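Local coordinates for protein probable endonuclease 4 (Thermotoga maritima, PDB 4HNO) that probably cleaves phosphodiester bonds at apurinic or apyrimidinic sites in DNA during repair, as a metal-dependent endonuclease IV with a TIM-barrel fold, at residues A[6-17]-A[27-38]. Sequence-based numbering, arbitrary orientation.
Sequences KIGAHMPISKGF and IGGNSFQIFPHN
Strands 7-10 and 31-34, the parallel pair of a beta-alpha-beta unit connected through helix 20-26, meet at His10 and Gln33, whose side chains share one face of the sheet, ring and amide planes 68° apart. Gln33 N donates to Ala9 O (3.1 Å) and Met11 N to Gln33 O (2.8 Å). Farther back a water bridges Ala9 N and Ser31 O. Fully extended, with CG anti to its backbone N (chi1 179°), the Gln33 side chain brings NE2 into the ring plane of His10, 3.0 Å from ND1. In this TIM barrel, Gln33 OE1 also bonds His218 and Gln33 NE2 Glu263, both metal ligands, making Gln33 a second-shell residue with His10 behind it. The His10 ring turns its edge to the face of Phe35, with His10 NE2 3.4 Å from Phe35 CD1, while a second water joins His10 NE2, Met11 O and Phe35 N. On the face carrying Ala9 and Phe32, Met11 lays CG against Phe32 CB at 3.7 Å, and its sulfur meets Ile27 CD1 tip to tip. Ile34 receives Ile13 CG2 on its own CG2 and Phe17 CD2 on CD1. Near Ile7, Asn30 N bonds Ile7 O (2.8 Å), and Asn30 OD1 accepts Ile7 N and Ser31 OG from opposite faces of its amide.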
loop_
_atom_site.group_PDB
_atom_site.type_symbol
_atom_site.label_atom_id
_atom_site.label_comp_id
_atom_site.label_asym_id
_atom_site.label_seq_id
_atom_site.Cartn_x
_atom_site.Cartn_y
_atom_site.Cartn_z
ATOM N N LYS A 6 2.793 -11.658 9.206
ATOM C CA LYS A 6 1.573 -11.302 8.492
ATOM C C LYS A 6 2.016 -11.024 7.061
ATOM O O LYS A 6 2.788 -10.114 6.825
ATOM C CB LYS A 6 0.932 -10.063 9.119
ATOM C CG LYS A 6 0.492 -10.256 10.579
ATOM C CD LYS A 6 0.122 -8.915 11.201
ATOM C CE LYS A 6 0.007 -8.941 12.704
ATOM N NZ LYS A 6 1.341 -8.772 13.327
ATOM N N ILE A 7 1.584 -11.869 6.128
ATOM C CA ILE A 7 2.072 -11.836 4.767
ATOM C C ILE A 7 0.981 -12.219 3.789
ATOM O O ILE A 7 0.124 -13.057 4.074
ATOM C CB ILE A 7 3.324 -12.728 4.596
ATOM C CG1 ILE A 7 3.942 -12.537 3.214
ATOM C CG2 ILE A 7 3.001 -14.196 4.858
ATOM C CD1 ILE A 7 5.375 -13.073 3.115
ATOM N N GLY A 8 1.012 -11.580 2.633
ATOM C CA GLY A 8 0.148 -11.944 1.543
ATOM C C GLY A 8 0.556 -11.169 0.306
ATOM O O GLY A 8 1.699 -10.739 0.194
ATOM N N ALA A 9 -0.390 -11.001 -0.612
ATOM C CA ALA A 9 -0.112 -10.396 -1.894
ATOM C C ALA A 9 -1.295 -9.568 -2.362
ATOM O O ALA A 9 -2.398 -9.657 -1.819
ATOM C CB ALA A 9 0.204 -11.469 -2.933
ATOM N N HIS A 10 -1.046 -8.761 -3.381
ATOM C CA HIS A 10 -2.108 -8.153 -4.143
ATOM C C HIS A 10 -2.805 -9.268 -4.924
ATOM O O HIS A 10 -2.162 -10.025 -5.644
ATOM C CB HIS A 10 -1.551 -7.089 -5.079
ATOM C CG HIS A 10 -2.649 -6.298 -5.679
ATOM N ND1 HIS A 10 -3.103 -5.131 -5.118
ATOM C CD2 HIS A 10 -3.503 -6.602 -6.682
ATOM C CE1 HIS A 10 -4.146 -4.710 -5.802
ATOM N NE2 HIS A 10 -4.408 -5.581 -6.756
ATOM N N MET A 11 -4.114 -9.375 -4.741
ATOM C CA MET A 11 -4.899 -10.486 -5.253
ATOM C C MET A 11 -5.883 -10.021 -6.297
ATOM O O MET A 11 -6.486 -8.960 -6.152
ATOM C CB MET A 11 -5.701 -11.129 -4.118
ATOM C CG MET A 11 -4.874 -11.573 -2.927
ATOM S SD MET A 11 -3.609 -12.800 -3.287
ATOM C CE MET A 11 -4.671 -14.244 -3.565
ATOM N N PRO A 12 -6.135 -10.842 -7.316
ATOM C CA PRO A 12 -7.113 -10.476 -8.334
ATOM C C PRO A 12 -8.548 -10.582 -7.823
ATOM O O PRO A 12 -8.902 -11.470 -7.044
ATOM C CB PRO A 12 -6.861 -11.495 -9.437
ATOM C CG PRO A 12 -6.275 -12.660 -8.734
ATOM C CD PRO A 12 -5.462 -12.113 -7.622
ATOM N N ILE A 13 -9.386 -9.672 -8.294
ATOM C CA ILE A 13 -10.797 -9.651 -7.923
ATOM C C ILE A 13 -11.730 -10.053 -9.063
ATOM O O ILE A 13 -12.941 -10.056 -8.883
ATOM C CB ILE A 13 -11.235 -8.256 -7.401
ATOM C CG1 ILE A 13 -11.028 -7.188 -8.470
ATOM C CG2 ILE A 13 -10.502 -7.922 -6.111
ATOM C CD1 ILE A 13 -11.667 -5.861 -8.134
ATOM N N SER A 14 -11.185 -10.379 -10.227
ATOM C CA SER A 14 -12.011 -10.552 -11.422
ATOM C C SER A 14 -13.017 -11.701 -11.307
ATOM O O SER A 14 -14.049 -11.672 -11.963
ATOM C CB SER A 14 -11.132 -10.738 -12.662
ATOM O OG SER A 14 -10.344 -11.909 -12.559
ATOM N N LYS A 15 -12.716 -12.699 -10.480
ATOM C CA LYS A 15 -13.637 -13.809 -10.266
ATOM C C LYS A 15 -14.549 -13.583 -9.063
ATOM O O LYS A 15 -15.317 -14.468 -8.688
ATOM C CB LYS A 15 -12.871 -15.122 -10.111
ATOM C CG LYS A 15 -12.153 -15.561 -11.367
ATOM C CD LYS A 15 -11.727 -17.014 -11.257
ATOM C CE LYS A 15 -10.769 -17.413 -12.369
ATOM N NZ LYS A 15 -9.835 -18.489 -11.927
ATOM N N GLY A 16 -14.472 -12.388 -8.485
ATOM C CA GLY A 16 -15.288 -12.019 -7.343
ATOM C C GLY A 16 -14.455 -11.744 -6.103
ATOM O O GLY A 16 -13.440 -12.407 -5.853
ATOM N N PHE A 17 -14.901 -10.775 -5.312
ATOM C CA PHE A 17 -14.220 -10.468 -4.078
ATOM C C PHE A 17 -14.194 -11.689 -3.161
ATOM O O PHE A 17 -13.232 -11.913 -2.436
ATOM C CB PHE A 17 -14.903 -9.316 -3.332
ATOM C CG PHE A 17 -14.790 -7.980 -4.008
ATOM C CD1 PHE A 17 -15.893 -7.357 -4.518
ATOM C CD2 PHE A 17 -13.574 -7.341 -4.117
ATOM C CE1 PHE A 17 -15.805 -6.124 -5.125
ATOM C CE2 PHE A 17 -13.479 -6.089 -4.739
ATOM C CZ PHE A 17 -14.606 -5.487 -5.231
ATOM N N ILE A 27 -2.236 -19.460 -1.306
ATOM C CA ILE A 27 -0.850 -19.065 -1.576
ATOM C C ILE A 27 0.008 -19.021 -0.319
ATOM O O ILE A 27 1.183 -18.676 -0.406
ATOM C CB ILE A 27 -0.722 -17.731 -2.354
ATOM C CG1 ILE A 27 -1.149 -16.513 -1.529
ATOM C CG2 ILE A 27 -1.459 -17.826 -3.678
ATOM C CD1 ILE A 27 -0.750 -15.183 -2.173
ATOM N N GLY A 28 -0.559 -19.380 0.834
ATOM C CA GLY A 28 0.182 -19.376 2.082
ATOM C C GLY A 28 0.130 -18.061 2.831
ATOM O O GLY A 28 0.959 -17.811 3.703
ATOM N N GLY A 29 -0.850 -17.222 2.500
ATOM C CA GLY A 29 -0.965 -15.916 3.122
ATOM C C GLY A 29 -2.029 -15.841 4.198
ATOM O O GLY A 29 -2.886 -16.724 4.322
ATOM N N ASN A 30 -1.983 -14.735 4.943
ATOM C CA ASN A 30 -2.975 -14.421 5.970
ATOM C C ASN A 30 -3.352 -12.942 5.915
ATOM O O ASN A 30 -3.971 -12.435 6.846
ATOM C CB ASN A 30 -2.468 -14.820 7.364
ATOM C CG ASN A 30 -1.195 -14.097 7.743
ATOM O OD1 ASN A 30 -0.829 -13.097 7.140
ATOM N ND2 ASN A 30 -0.511 -14.611 8.738
ATOM N N SER A 31 -3.004 -12.297 4.796
ATOM C CA SER A 31 -3.226 -10.880 4.559
ATOM C C SER A 31 -3.434 -10.717 3.057
ATOM O O SER A 31 -3.022 -11.577 2.280
ATOM C CB SER A 31 -1.964 -10.098 4.950
ATOM O OG SER A 31 -1.573 -10.346 6.294
ATOM N N PHE A 32 -4.025 -9.608 2.618
ATOM C CA PHE A 32 -4.126 -9.357 1.188
ATOM C C PHE A 32 -4.402 -7.901 0.902
ATOM O O PHE A 32 -4.871 -7.160 1.780
ATOM C CB PHE A 32 -5.222 -10.215 0.507
ATOM C CG PHE A 32 -6.624 -9.999 1.032
ATOM C CD1 PHE A 32 -7.380 -8.925 0.617
ATOM C CD2 PHE A 32 -7.197 -10.919 1.888
ATOM C CE1 PHE A 32 -8.678 -8.761 1.074
ATOM C CE2 PHE A 32 -8.486 -10.758 2.344
ATOM C CZ PHE A 32 -9.227 -9.688 1.934
ATOM N N GLN A 33 -4.131 -7.529 -0.344
ATOM C CA GLN A 33 -4.571 -6.258 -0.909
ATOM C C GLN A 33 -5.360 -6.553 -2.176
ATOM O O GLN A 33 -5.033 -7.487 -2.899
ATOM C CB GLN A 33 -3.363 -5.368 -1.208
ATOM C CG GLN A 33 -3.705 -4.023 -1.834
ATOM C CD GLN A 33 -2.447 -3.204 -1.993
ATOM O OE1 GLN A 33 -2.130 -2.361 -1.160
ATOM N NE2 GLN A 33 -1.726 -3.487 -3.061
ATOM N N ILE A 34 -6.382 -5.744 -2.424
ATOM C CA ILE A 34 -7.200 -5.848 -3.627
ATOM C C ILE A 34 -7.481 -4.461 -4.158
ATOM O O ILE A 34 -7.503 -3.486 -3.421
ATOM C CB ILE A 34 -8.543 -6.552 -3.344
ATOM C CG1 ILE A 34 -9.219 -5.999 -2.089
ATOM C CG2 ILE A 34 -8.322 -8.053 -3.184
ATOM C CD1 ILE A 34 -10.711 -6.360 -1.953
ATOM N N PHE A 35 -7.764 -4.362 -5.454
ATOM C CA PHE A 35 -8.419 -3.165 -5.981
ATOM C C PHE A 35 -9.902 -3.192 -5.562
ATOM O O PHE A 35 -10.454 -4.244 -5.294
ATOM C CB PHE A 35 -8.287 -3.080 -7.501
ATOM C CG PHE A 35 -6.889 -2.741 -7.978
ATOM C CD1 PHE A 35 -6.228 -3.580 -8.845
ATOM C CD2 PHE A 35 -6.259 -1.569 -7.592
ATOM C CE1 PHE A 35 -4.951 -3.250 -9.307
ATOM C CE2 PHE A 35 -4.992 -1.251 -8.034
ATOM C CZ PHE A 35 -4.336 -2.090 -8.890
ATOM N N PRO A 36 -10.560 -2.037 -5.549
ATOM C CA PRO A 36 -11.972 -1.987 -5.138
ATOM C C PRO A 36 -12.938 -2.164 -6.302
ATOM O O PRO A 36 -14.134 -2.230 -6.081
ATOM C CB PRO A 36 -12.107 -0.590 -4.506
ATOM C CG PRO A 36 -10.888 0.163 -4.922
ATOM C CD PRO A 36 -9.979 -0.695 -5.677
ATOM N N HIS A 37 -12.421 -2.209 -7.518
ATOM C CA HIS A 37 -13.215 -2.234 -8.729
ATOM C C HIS A 37 -12.248 -2.474 -9.876
ATOM O O HIS A 37 -11.029 -2.443 -9.692
ATOM C CB HIS A 37 -13.940 -0.886 -8.921
ATOM C CG HIS A 37 -13.017 0.289 -8.906
ATOM N ND1 HIS A 37 -12.169 0.599 -9.944
ATOM C CD2 HIS A 37 -12.791 1.208 -7.943
ATOM C CE1 HIS A 37 -11.454 1.659 -9.605
ATOM N NE2 HIS A 37 -11.804 2.044 -8.394
ATOM N N ASN A 38 -12.810 -2.664 -11.061
ATOM C CA ASN A 38 -12.024 -2.742 -12.282
ATOM C C ASN A 38 -12.440 -1.652 -13.265
ATOM O O ASN A 38 -12.431 -1.859 -14.483
ATOM C CB ASN A 38 -12.201 -4.115 -12.919
ATOM C CG ASN A 38 -13.520 -4.246 -13.653
ATOM O OD1 ASN A 38 -14.586 -3.987 -13.089
ATOM N ND2 ASN A 38 -13.452 -4.617 -14.929
HETATM O O HOH W 1 -2.536 -12.814 -0.148
HETATM O O HOH W 2 -7.237 -6.563 -7.265
#